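Local coordinates for protein formyltransferase (Francisella tularensis subsp. tularensis, PDB 4NV1) that belongs to the formyltransferase family and binds dTDP-4-amino-4,6-dideoxyglucose in a pocket formed largely by its formyltransferase and C-terminal regions, at residues 106-114 with 210-218; 133-141 with 153-164. One frame throughout, in Å; residues are numbered along the deposited sequence.

Interaction 1. Residues 106-114 with 210-218; sequences PQVFSIINK and DYLRAMTHP. With 0FX (dTDP-4-amino-4,6-dideoxyglucose), chain I.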
loop_
_atom_site.group_PDB
_atom_site.type_symbol
_atom_site.label_atom_id
_atom_site.label_comp_id
_atom_site.label_asym_id
_atom_site.label_seq_id
_atom_site.Cartn_x
_atom_site.Cartn_y
_atom_site.Cartn_z
ATOM N N PRO A 106 7.086 -14.222 -14.505
ATOM C CA PRO A 106 5.922 -14.468 -15.378
ATOM C C PRO A 106 4.682 -13.843 -14.842
ATOM O O PRO A 106 3.991 -13.148 -15.599
ATOM C CB PRO A 106 5.813 -15.986 -15.450
ATOM C CG PRO A 106 6.738 -16.517 -14.378
ATOM C CD PRO A 106 7.766 -15.478 -14.115
ATOM N N GLN A 107 4.418 -13.998 -13.544
ATOM C CA GLN A 107 3.203 -13.420 -12.992
ATOM C C GLN A 107 3.183 -11.874 -13.028
ATOM O O GLN A 107 2.142 -11.263 -13.294
ATOM C CB GLN A 107 2.779 -13.989 -11.622
ATOM C CG GLN A 107 3.470 -13.370 -10.406
ATOM C CD GLN A 107 4.901 -13.732 -10.347
ATOM O OE1 GLN A 107 5.363 -14.592 -11.107
ATOM N NE2 GLN A 107 5.633 -13.147 -9.394
ATOM N N VAL A 108 4.338 -11.239 -12.859
ATOM C CA VAL A 108 4.386 -9.797 -12.975
ATOM C C VAL A 108 3.956 -9.393 -14.371
ATOM O O VAL A 108 3.029 -8.591 -14.547
ATOM C CB VAL A 108 5.757 -9.223 -12.662
ATOM C CG1 VAL A 108 5.742 -7.728 -12.887
ATOM C CG2 VAL A 108 6.182 -9.539 -11.235
ATOM N N PHE A 109 4.616 -9.948 -15.362
ATOM C CA PHE A 109 4.285 -9.661 -16.768
ATOM C C PHE A 109 2.832 -10.019 -17.083
ATOM O O PHE A 109 2.222 -9.319 -17.846
ATOM C CB PHE A 109 5.280 -10.367 -17.724
ATOM C CG PHE A 109 6.592 -9.680 -17.780
ATOM C CD1 PHE A 109 7.592 -10.010 -16.903
ATOM C CD2 PHE A 109 6.787 -8.645 -18.668
ATOM C CE1 PHE A 109 8.771 -9.299 -16.909
ATOM C CE2 PHE A 109 7.933 -7.915 -18.653
ATOM C CZ PHE A 109 8.956 -8.292 -17.805
ATOM N N SER A 110 2.247 -11.037 -16.471
ATOM C CA SER A 110 0.878 -11.401 -16.792
ATOM C C SER A 110 -0.081 -10.372 -16.242
ATOM O O SER A 110 -1.084 -10.022 -16.891
ATOM C CB SER A 110 0.473 -12.842 -16.381
ATOM O OG SER A 110 0.943 -13.894 -17.226
ATOM N N ILE A 111 0.242 -9.801 -15.092
ATOM C CA ILE A 111 -0.680 -8.854 -14.481
ATOM C C ILE A 111 -0.769 -7.644 -15.362
ATOM O O ILE A 111 -1.840 -7.008 -15.520
ATOM C CB ILE A 111 -0.270 -8.493 -13.008
ATOM C CG1 ILE A 111 -0.623 -9.612 -12.034
ATOM C CG2 ILE A 111 -1.089 -7.288 -12.558
ATOM C CD1 ILE A 111 0.133 -9.560 -10.708
ATOM N N ILE A 112 0.366 -7.295 -15.928
ATOM C CA ILE A 112 0.420 -6.194 -16.872
ATOM C C ILE A 112 -0.072 -6.447 -18.288
ATOM O O ILE A 112 -0.863 -5.654 -18.813
ATOM C CB ILE A 112 1.843 -5.618 -16.939
ATOM C CG1 ILE A 112 2.209 -5.017 -15.564
ATOM C CG2 ILE A 112 1.983 -4.605 -18.083
ATOM C CD1 ILE A 112 3.712 -4.818 -15.341
ATOM N N ASN A 113 0.451 -7.486 -18.930
ATOM C CA ASN A 113 0.149 -7.721 -20.332
ATOM C C ASN A 113 -0.988 -8.656 -20.620
ATOM O O ASN A 113 -1.291 -8.855 -21.737
ATOM C CB ASN A 113 1.426 -8.099 -21.074
ATOM C CG ASN A 113 1.942 -9.495 -20.761
ATOM O OD1 ASN A 113 1.212 -10.414 -20.411
ATOM N ND2 ASN A 113 3.232 -9.653 -20.941
ATOM N N LYS A 114 -1.646 -9.195 -19.611
ATOM C CA LYS A 114 -2.768 -10.086 -19.679
ATOM C C LYS A 114 -2.615 -11.417 -20.390
ATOM O O LYS A 114 -3.609 -12.096 -20.467
ATOM C CB LYS A 114 -4.062 -9.413 -20.178
ATOM C CG LYS A 114 -4.191 -7.964 -19.754
ATOM C CD LYS A 114 -4.223 -7.902 -18.226
ATOM C CE LYS A 114 -4.417 -6.488 -17.707
ATOM N NZ LYS A 114 -4.646 -6.645 -16.228
ATOM N N ASP A 210 -2.838 -1.774 -12.314
ATOM C CA ASP A 210 -2.329 -3.087 -12.757
ATOM C C ASP A 210 -0.830 -3.020 -12.709
ATOM O O ASP A 210 -0.257 -3.904 -12.119
ATOM C CB ASP A 210 -2.857 -3.524 -14.122
ATOM C CG ASP A 210 -4.336 -3.885 -14.066
ATOM O OD1 ASP A 210 -4.932 -3.980 -12.956
ATOM O OD2 ASP A 210 -4.910 -4.060 -15.156
ATOM N N TYR A 211 -0.211 -1.945 -13.173
ATOM C CA TYR A 211 1.237 -1.864 -13.048
ATOM C C TYR A 211 1.720 -1.902 -11.554
ATOM O O TYR A 211 2.700 -2.582 -11.196
ATOM C CB TYR A 211 1.758 -0.608 -13.743
ATOM C CG TYR A 211 3.207 -0.322 -13.432
ATOM C CD1 TYR A 211 4.221 -0.874 -14.177
ATOM C CD2 TYR A 211 3.555 0.467 -12.350
ATOM C CE1 TYR A 211 5.552 -0.639 -13.876
ATOM C CE2 TYR A 211 4.871 0.718 -12.047
ATOM C CZ TYR A 211 5.881 0.144 -12.782
ATOM O OH TYR A 211 7.213 0.375 -12.454
ATOM N N LEU A 212 1.094 -1.101 -10.703
ATOM C CA LEU A 212 1.505 -0.997 -9.292
ATOM C C LEU A 212 1.341 -2.340 -8.546
ATOM O O LEU A 212 2.243 -2.807 -7.814
ATOM C CB LEU A 212 0.729 0.144 -8.607
ATOM C CG LEU A 212 1.270 1.487 -9.090
ATOM C CD1 LEU A 212 0.390 2.657 -8.700
ATOM C CD2 LEU A 212 2.716 1.677 -8.660
ATOM N N ARG A 213 0.209 -3.000 -8.768
ATOM C CA ARG A 213 0.035 -4.306 -8.194
ATOM C C ARG A 213 0.952 -5.403 -8.737
ATOM O O ARG A 213 1.414 -6.280 -7.958
ATOM C CB ARG A 213 -1.432 -4.721 -8.097
ATOM C CG ARG A 213 -2.049 -5.220 -9.409
ATOM C CD ARG A 213 -3.546 -5.129 -9.348
ATOM N NE ARG A 213 -4.254 -5.439 -10.588
ATOM C CZ ARG A 213 -4.868 -6.595 -10.826
ATOM N NH1 ARG A 213 -4.759 -7.591 -9.991
ATOM N NH2 ARG A 213 -5.562 -6.787 -11.952
ATOM N N ALA A 214 1.301 -5.324 -10.017
ATOM C CA ALA A 214 2.217 -6.314 -10.597
ATOM C C ALA A 214 3.613 -6.170 -9.970
ATOM O O ALA A 214 4.367 -7.117 -9.871
ATOM C CB ALA A 214 2.360 -6.135 -12.102
ATOM N N MET A 215 3.967 -4.953 -9.553
ATOM C CA MET A 215 5.252 -4.673 -8.927
ATOM C C MET A 215 5.318 -4.752 -7.403
ATOM O O MET A 215 6.390 -4.491 -6.833
ATOM C CB MET A 215 5.730 -3.279 -9.360
ATOM C CG MET A 215 5.960 -3.066 -10.842
ATOM S SD MET A 215 7.218 -4.079 -11.623
ATOM C CE MET A 215 8.700 -3.212 -11.212
ATOM N N THR A 216 4.224 -5.188 -6.787
ATOM C CA THR A 216 4.076 -5.335 -5.367
ATOM C C THR A 216 4.125 -6.788 -4.913
ATOM O O THR A 216 3.269 -7.631 -5.252
ATOM C CB THR A 216 2.806 -4.617 -4.822
ATOM O OG1 THR A 216 2.788 -3.234 -5.242
ATOM C CG2 THR A 216 2.783 -4.703 -3.317
ATOM N N HIS A 217 5.201 -7.075 -4.181
ATOM C CA HIS A 217 5.547 -8.417 -3.757
ATOM C C HIS A 217 6.417 -8.284 -2.482
ATOM O O HIS A 217 7.642 -8.295 -2.620
ATOM C CB HIS A 217 6.298 -9.122 -4.877
ATOM C CG HIS A 217 6.324 -10.618 -4.745
ATOM N ND1 HIS A 217 5.865 -11.468 -5.731
ATOM C CD2 HIS A 217 6.734 -11.420 -3.730
ATOM C CE1 HIS A 217 5.976 -12.717 -5.326
ATOM N NE2 HIS A 217 6.499 -12.716 -4.112
ATOM N N PRO A 218 5.777 -8.150 -1.296
ATOM C CA PRO A 218 6.592 -8.052 -0.087
ATOM C C PRO A 218 7.498 -9.282 -0.011
ATOM O O PRO A 218 7.105 -10.375 -0.398
ATOM C CB PRO A 218 5.576 -8.058 1.048
ATOM C CG PRO A 218 4.321 -7.594 0.458
ATOM C CD PRO A 218 4.338 -8.109 -0.975
HETATM O O4P 0FX I . 11.087 -18.188 -7.631
HETATM P P2 0FX I . 12.118 -18.297 -6.478
HETATM O O3P 0FX I . 11.898 -18.899 -5.107
HETATM O O1G 0FX I . 13.612 -18.186 -7.013
HETATM C C1G 0FX I . 14.190 -19.213 -7.785
HETATM C C2G 0FX I . 15.529 -18.571 -8.110
HETATM O O2G 0FX I . 16.084 -17.902 -6.973
HETATM C C3G 0FX I . 15.406 -17.564 -9.236
HETATM O O3G 0FX I . 16.783 -17.235 -9.519
HETATM C C4G 0FX I . 14.637 -18.221 -10.400
HETATM N N4A 0FX I . 14.552 -17.366 -11.576
HETATM C C5G 0FX I . 13.232 -18.684 -9.999
HETATM C C6G 0FX I . 12.521 -19.382 -11.151
HETATM O O5G 0FX I . 13.385 -19.594 -8.908
HETATM O OPP 0FX I . 12.401 -17.003 -5.589
HETATM P P 0FX I . 12.626 -15.464 -5.878
HETATM O O1P 0FX I . 13.974 -15.076 -6.450
HETATM O O2P 0FX I . 12.047 -15.109 -4.514
HETATM O O5 0FX I . 11.441 -14.898 -6.816
HETATM C C5 0FX I . 10.094 -15.119 -6.379
HETATM C C4 0FX I . 9.193 -13.942 -6.707
HETATM O O4 0FX I . 9.482 -12.870 -5.827
HETATM C C3 0FX I . 9.333 -13.360 -8.081
HETATM O O3 0FX I . 8.404 -13.922 -9.020
HETATM C C2 0FX I . 8.886 -11.909 -7.890
HETATM C C1 0FX I . 9.319 -11.618 -6.454
HETATM N N11 0FX I . 10.512 -10.765 -6.464
HETATM C C61 0FX I . 11.739 -11.329 -6.447
HETATM C C51 0FX I . 12.862 -10.530 -6.476
HETATM C C5A 0FX I . 14.290 -11.034 -6.510
HETATM C C21 0FX I . 10.362 -9.425 -6.480
HETATM O O21 0FX I . 9.150 -8.833 -6.451
HETATM N N31 0FX I . 11.411 -8.597 -6.452
HETATM C C41 0FX I . 12.631 -9.175 -6.447
HETATM O O41 0FX I . 13.736 -8.439 -6.475
#

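Interaction 2. Residues 133-141 with 153-164; sequences IIIQEEVEV and KVQKKEVELFTK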
loop_
_atom_site.group_PDB
_atom_site.type_symbol
_atom_site.label_atom_id
_atom_site.label_comp_id
_atom_site.label_asym_id
_atom_site.label_seq_id
_atom_site.Cartn_x
_atom_site.Cartn_y
_atom_site.Cartn_z
ATOM N N ILE A 133 5.411 -30.565 -22.785
ATOM C CA ILE A 133 4.605 -30.373 -21.624
ATOM C C ILE A 133 3.921 -31.641 -21.127
ATOM O O ILE A 133 3.220 -32.383 -21.826
ATOM C CB ILE A 133 3.487 -29.326 -21.859
ATOM C CG1 ILE A 133 4.111 -28.003 -22.252
ATOM C CG2 ILE A 133 2.665 -29.156 -20.590
ATOM C CD1 ILE A 133 3.111 -26.979 -22.752
ATOM N N ILE A 134 4.043 -31.850 -19.834
ATOM C CA ILE A 134 3.474 -33.013 -19.236
ATOM C C ILE A 134 2.126 -32.719 -18.694
ATOM O O ILE A 134 1.186 -33.528 -18.813
ATOM C CB ILE A 134 4.333 -33.457 -18.071
ATOM C CG1 ILE A 134 5.726 -33.855 -18.567
ATOM C CG2 ILE A 134 3.608 -34.449 -17.241
ATOM C CD1 ILE A 134 6.667 -34.311 -17.494
ATOM N N ILE A 135 2.069 -31.597 -17.986
ATOM C CA ILE A 135 0.843 -31.122 -17.398
ATOM C C ILE A 135 0.980 -29.605 -17.090
ATOM O O ILE A 135 2.054 -29.146 -16.648
ATOM C CB ILE A 135 0.428 -31.920 -16.185
ATOM C CG1 ILE A 135 -1.047 -31.697 -15.905
ATOM C CG2 ILE A 135 1.176 -31.595 -14.879
ATOM C CD1 ILE A 135 -1.626 -32.218 -14.612
ATOM N N GLN A 136 -0.088 -28.843 -17.349
ATOM C CA GLN A 136 -0.079 -27.423 -16.964
ATOM C C GLN A 136 -1.484 -26.951 -16.719
ATOM O O GLN A 136 -2.453 -27.527 -17.266
ATOM C CB GLN A 136 0.549 -26.583 -18.040
ATOM C CG GLN A 136 -0.333 -26.453 -19.276
ATOM C CD GLN A 136 0.375 -25.670 -20.325
ATOM O OE1 GLN A 136 -0.054 -25.699 -21.459
ATOM N NE2 GLN A 136 1.461 -24.950 -19.980
ATOM N N GLU A 137 -1.609 -25.921 -15.901
ATOM C CA GLU A 137 -2.940 -25.366 -15.638
ATOM C C GLU A 137 -2.913 -23.855 -15.426
ATOM O O GLU A 137 -2.086 -23.292 -14.657
ATOM C CB GLU A 137 -3.608 -26.118 -14.493
ATOM C CG GLU A 137 -5.081 -25.778 -14.340
ATOM C CD GLU A 137 -5.689 -26.397 -13.093
ATOM O OE1 GLU A 137 -5.150 -27.389 -12.546
ATOM O OE2 GLU A 137 -6.747 -25.901 -12.645
ATOM N N GLU A 138 -3.796 -23.167 -16.146
ATOM C CA GLU A 138 -3.977 -21.709 -15.873
ATOM C C GLU A 138 -4.484 -21.362 -14.477
ATOM O O GLU A 138 -5.135 -22.180 -13.824
ATOM C CB GLU A 138 -4.877 -21.069 -16.928
ATOM C CG GLU A 138 -5.079 -19.575 -16.834
ATOM C CD GLU A 138 -5.767 -19.031 -18.088
ATOM O OE1 GLU A 138 -6.135 -19.766 -19.006
ATOM O OE2 GLU A 138 -5.957 -17.829 -18.194
ATOM N N VAL A 139 -4.098 -20.179 -13.990
ATOM C CA VAL A 139 -4.547 -19.612 -12.723
ATOM C C VAL A 139 -5.165 -18.246 -12.990
ATOM O O VAL A 139 -4.674 -17.490 -13.854
ATOM C CB VAL A 139 -3.296 -19.477 -11.807
ATOM C CG1 VAL A 139 -3.489 -18.503 -10.690
ATOM C CG2 VAL A 139 -2.856 -20.856 -11.289
ATOM N N GLU A 140 -6.238 -17.917 -12.276
ATOM C CA GLU A 140 -6.981 -16.646 -12.438
ATOM C C GLU A 140 -6.203 -15.500 -11.782
ATOM O O GLU A 140 -5.623 -15.662 -10.687
ATOM C CB GLU A 140 -8.303 -16.684 -11.651
ATOM C CG GLU A 140 -9.412 -17.526 -12.259
ATOM C CD GLU A 140 -10.790 -17.182 -11.695
ATOM O OE1 GLU A 140 -10.938 -17.168 -10.444
ATOM O OE2 GLU A 140 -11.724 -16.944 -12.506
ATOM N N VAL A 141 -6.184 -14.353 -12.424
ATOM C CA VAL A 141 -5.690 -13.151 -11.767
ATOM C C VAL A 141 -6.910 -12.321 -11.397
ATOM O O VAL A 141 -7.581 -11.758 -12.280
ATOM C CB VAL A 141 -4.808 -12.343 -12.692
ATOM C CG1 VAL A 141 -4.321 -11.090 -11.969
ATOM C CG2 VAL A 141 -3.646 -13.163 -13.173
ATOM N N LYS A 153 -0.647 -18.479 -5.564
ATOM C CA LYS A 153 -1.569 -19.399 -6.249
ATOM C C LYS A 153 -0.822 -20.297 -7.202
ATOM O O LYS A 153 -1.201 -21.454 -7.320
ATOM C CB LYS A 153 -2.673 -18.695 -7.075
ATOM C CG LYS A 153 -3.946 -18.499 -6.284
ATOM C CD LYS A 153 -4.581 -17.125 -6.470
ATOM C CE LYS A 153 -4.829 -16.847 -7.914
ATOM N NZ LYS A 153 -6.140 -16.187 -8.080
ATOM N N VAL A 154 0.180 -19.761 -7.891
ATOM C CA VAL A 154 0.902 -20.484 -8.936
ATOM C C VAL A 154 1.709 -21.594 -8.262
ATOM O O VAL A 154 1.615 -22.779 -8.636
ATOM C CB VAL A 154 1.720 -19.540 -9.823
ATOM C CG1 VAL A 154 2.731 -20.252 -10.675
ATOM C CG2 VAL A 154 0.752 -18.786 -10.763
ATOM N N GLN A 155 2.319 -21.232 -7.148
ATOM C CA GLN A 155 3.151 -22.157 -6.400
ATOM C C GLN A 155 2.373 -23.321 -5.900
ATOM O O GLN A 155 2.744 -24.468 -6.118
ATOM C CB GLN A 155 3.956 -21.450 -5.300
ATOM C CG GLN A 155 5.161 -22.204 -4.843
ATOM C CD GLN A 155 6.041 -21.391 -3.883
ATOM O OE1 GLN A 155 5.918 -21.539 -2.671
ATOM N NE2 GLN A 155 6.909 -20.551 -4.412
ATOM N N LYS A 156 1.263 -23.075 -5.248
ATOM C CA LYS A 156 0.349 -24.129 -4.886
ATOM C C LYS A 156 -0.170 -24.975 -6.058
ATOM O O LYS A 156 -0.365 -26.193 -5.949
ATOM C CB LYS A 156 -0.839 -23.434 -4.245
ATOM C CG LYS A 156 -1.838 -24.348 -3.579
ATOM C CD LYS A 156 -2.479 -23.630 -2.396
ATOM C CE LYS A 156 -1.423 -23.027 -1.460
ATOM N NZ LYS A 156 -1.652 -21.581 -1.125
ATOM N N LYS A 157 -0.382 -24.365 -7.215
ATOM C CA LYS A 157 -0.842 -25.156 -8.367
ATOM C C LYS A 157 0.303 -26.096 -8.796
ATOM O O LYS A 157 0.127 -27.281 -9.043
ATOM C CB LYS A 157 -1.262 -24.201 -9.483
ATOM C CG LYS A 157 -1.721 -24.901 -10.760
ATOM C CD LYS A 157 -2.956 -25.757 -10.489
ATOM C CE LYS A 157 -4.169 -24.926 -10.165
ATOM N NZ LYS A 157 -5.167 -25.837 -9.556
ATOM N N GLU A 158 1.508 -25.563 -8.806
ATOM C CA GLU A 158 2.717 -26.308 -9.089
ATOM C C GLU A 158 2.777 -27.566 -8.303
ATOM O O GLU A 158 2.952 -28.581 -8.923
ATOM C CB GLU A 158 3.986 -25.566 -8.754
ATOM C CG GLU A 158 4.461 -24.542 -9.774
ATOM C CD GLU A 158 5.693 -23.807 -9.255
ATOM O OE1 GLU A 158 5.512 -23.047 -8.268
ATOM O OE2 GLU A 158 6.819 -23.954 -9.812
ATOM N N VAL A 159 2.669 -27.472 -6.974
ATOM C CA VAL A 159 2.699 -28.628 -6.077
ATOM C C VAL A 159 1.530 -29.617 -6.226
ATOM O O VAL A 159 1.702 -30.852 -6.225
ATOM C CB VAL A 159 2.844 -28.140 -4.634
ATOM C CG1 VAL A 159 2.703 -29.305 -3.698
ATOM C CG2 VAL A 159 4.221 -27.505 -4.463
ATOM N N GLU A 160 0.343 -29.079 -6.460
ATOM C CA GLU A 160 -0.796 -29.905 -6.834
ATOM C C GLU A 160 -0.647 -30.630 -8.179
ATOM O O GLU A 160 -0.953 -31.820 -8.302
ATOM C CB GLU A 160 -2.057 -29.050 -6.747
ATOM C CG GLU A 160 -3.269 -29.784 -7.263
ATOM C CD GLU A 160 -4.362 -28.853 -7.772
ATOM O OE1 GLU A 160 -5.405 -29.426 -8.138
ATOM O OE2 GLU A 160 -4.196 -27.608 -7.851
ATOM N N LEU A 161 -0.061 -29.972 -9.169
ATOM C CA LEU A 161 0.165 -30.631 -10.453
ATOM C C LEU A 161 1.269 -31.692 -10.352
ATOM O O LEU A 161 1.170 -32.771 -10.883
ATOM C CB LEU A 161 0.513 -29.654 -11.554
ATOM C CG LEU A 161 -0.583 -28.658 -11.936
ATOM C CD1 LEU A 161 -0.074 -27.866 -13.105
ATOM C CD2 LEU A 161 -1.894 -29.231 -12.459
ATOM N N PHE A 162 2.290 -31.448 -9.542
ATOM C CA PHE A 162 3.377 -32.417 -9.417
ATOM C C PHE A 162 2.879 -33.643 -8.652
ATOM O O PHE A 162 3.221 -34.800 -8.960
ATOM C CB PHE A 162 4.524 -31.732 -8.678
ATOM C CG PHE A 162 5.664 -32.634 -8.357
ATOM C CD1 PHE A 162 6.545 -33.005 -9.339
ATOM C CD2 PHE A 162 5.896 -33.038 -7.078
ATOM C CE1 PHE A 162 7.634 -33.819 -9.046
ATOM C CE2 PHE A 162 6.947 -33.879 -6.766
ATOM C CZ PHE A 162 7.825 -34.266 -7.755
ATOM N N THR A 163 2.090 -33.382 -7.606
ATOM C CA THR A 163 1.447 -34.449 -6.851
ATOM C C THR A 163 0.649 -35.365 -7.834
ATOM O O THR A 163 0.748 -36.577 -7.783
ATOM C CB THR A 163 0.535 -33.854 -5.765
ATOM O OG1 THR A 163 1.279 -32.990 -4.896
ATOM C CG2 THR A 163 -0.186 -34.905 -4.987
ATOM N N LYS A 164 -0.089 -34.780 -8.760
ATOM C CA LYS A 164 -0.929 -35.516 -9.712
ATOM C C LYS A 164 -0.128 -36.320 -10.722
ATOM O O LYS A 164 -0.617 -37.306 -11.237
ATOM C CB LYS A 164 -1.846 -34.527 -10.419
ATOM C CG LYS A 164 -3.028 -35.137 -11.177
ATOM C CD LYS A 164 -3.997 -34.104 -11.761
ATOM C CE LYS A 164 -4.999 -34.737 -12.724
ATOM N NZ LYS A 164 -5.308 -33.785 -13.841
#

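Interaction 1. Residues 106-114 with 210-218
A214 and I111, which lose most surface here, meet where helix 106-113 runs past the end of helix 205-214. The axes of segments 106-113 and 210-214 come within 8.5 Å, nearly antiparallel at 170°. The small CB of A214 sits among three side chains: I111 CB lies 3.6 Å from it, I112 CG1 touches it at the same distance, and V108 CG1 approaches from one turn earlier. I111 places CG2 anti to its backbone N (chi1 -76° for CG1), which sets this methyl over the centre of one face of the R213 guanidinium, 4.1 Å above its plane. I112 runs alongside Y211, with CD1 4.1 Å from ring atom CD1.

A polar network closes the far end. K114 NZ bonds D210 OD2 at 2.8 Å, meeting the carboxylate from above its plane, and donates to I111 O. R213 holds the other oxygen, D210 OD1, side-on through NE and NH2, while its NH1 bonds E145 O and N142 O. The carboxylate is thus shared by two cations, probably offsetting their repulsion.

At the opposite end Q107 NE2 donates to 0FX O3 at 2.9 Å, almost straight at 178°, and to S147 OG. 0FX C1 sits over the centre of one H217 ring face, 3.5 Å above its plane; H217 ND1 bonds S147 OG. Helix 106-113, through Q107, and the loop after helix 205-214, through H217, thus help wall the dTDP-4-amino-4,6-dideoxyglucose pocket.

Interaction 2. Residues 133-141 with 153-164
I135 packs against L161 where strand 133-139 meets helix 147-170. Segments 135-139 and 153-164 run roughly antiparallel, with 147° between their N-to-C directions and their axes 9.0 Å apart. I135 CD1 reaches L161 CD2 at 3.7 Å, and its CG2 rests against L161 CB. The other L161 methyl, CD1, turns to the strand backbone and lies 3.7 Å from E137 N. Farther along, V139 spreads its methyls: CG1, anti to the backbone N (chi1 160°), presses on K153 CE at 3.5 Å, tighter than usual for two carbons, whereas CG2 meets K157 CB and V154 CG2 at longer range.

The solvent side, where E140, E160 and K164 are exposed, is looser around E137. This residue extends its chain across K157 at about a right angle, but its carboxylate oxygens bond K157 NZ only weakly, OE1 at 3.4 Å. Bends at chi2 and chi3 carry K157 NZ out along the flank of the helix to E160 OE2, 2.6 Å away on the syn side. This lysine probably eases the repulsion between the two glutamates. Beyond V139, a firm bond stands apart: K153 NZ donates to E140 O at 2.7 Å, tilted 34° from the carbonyl plane, and forms a salt bridge with E145.

Along one edge the strand pairs with strand 117-123, while the helix covers a face of this last strand of the mixed seven-stranded sheet, in the Rossmann-like formyltransferase core.

The centres of interactions 1 and 2 lie 19 Å apart, and both involve helix 147-170. That helix supplies the 153-164 segment of interaction 2, while its first turns, through S147 and V150, pack on helix 106-113 of interaction 1. The two contacts also touch directly: V141, in segment 133-141, lies 4.0 Å by its CG1 from both I111 CG1 and R213 NH1. Along the chain the order is 106-114, then 133-141 and 153-164, then 210-218, so interaction 2 falls between the halves of interaction 1. Interaction 2 is local to the sheet core, whereas interaction 1 joins that region to the C-terminal one beside the bound ligand.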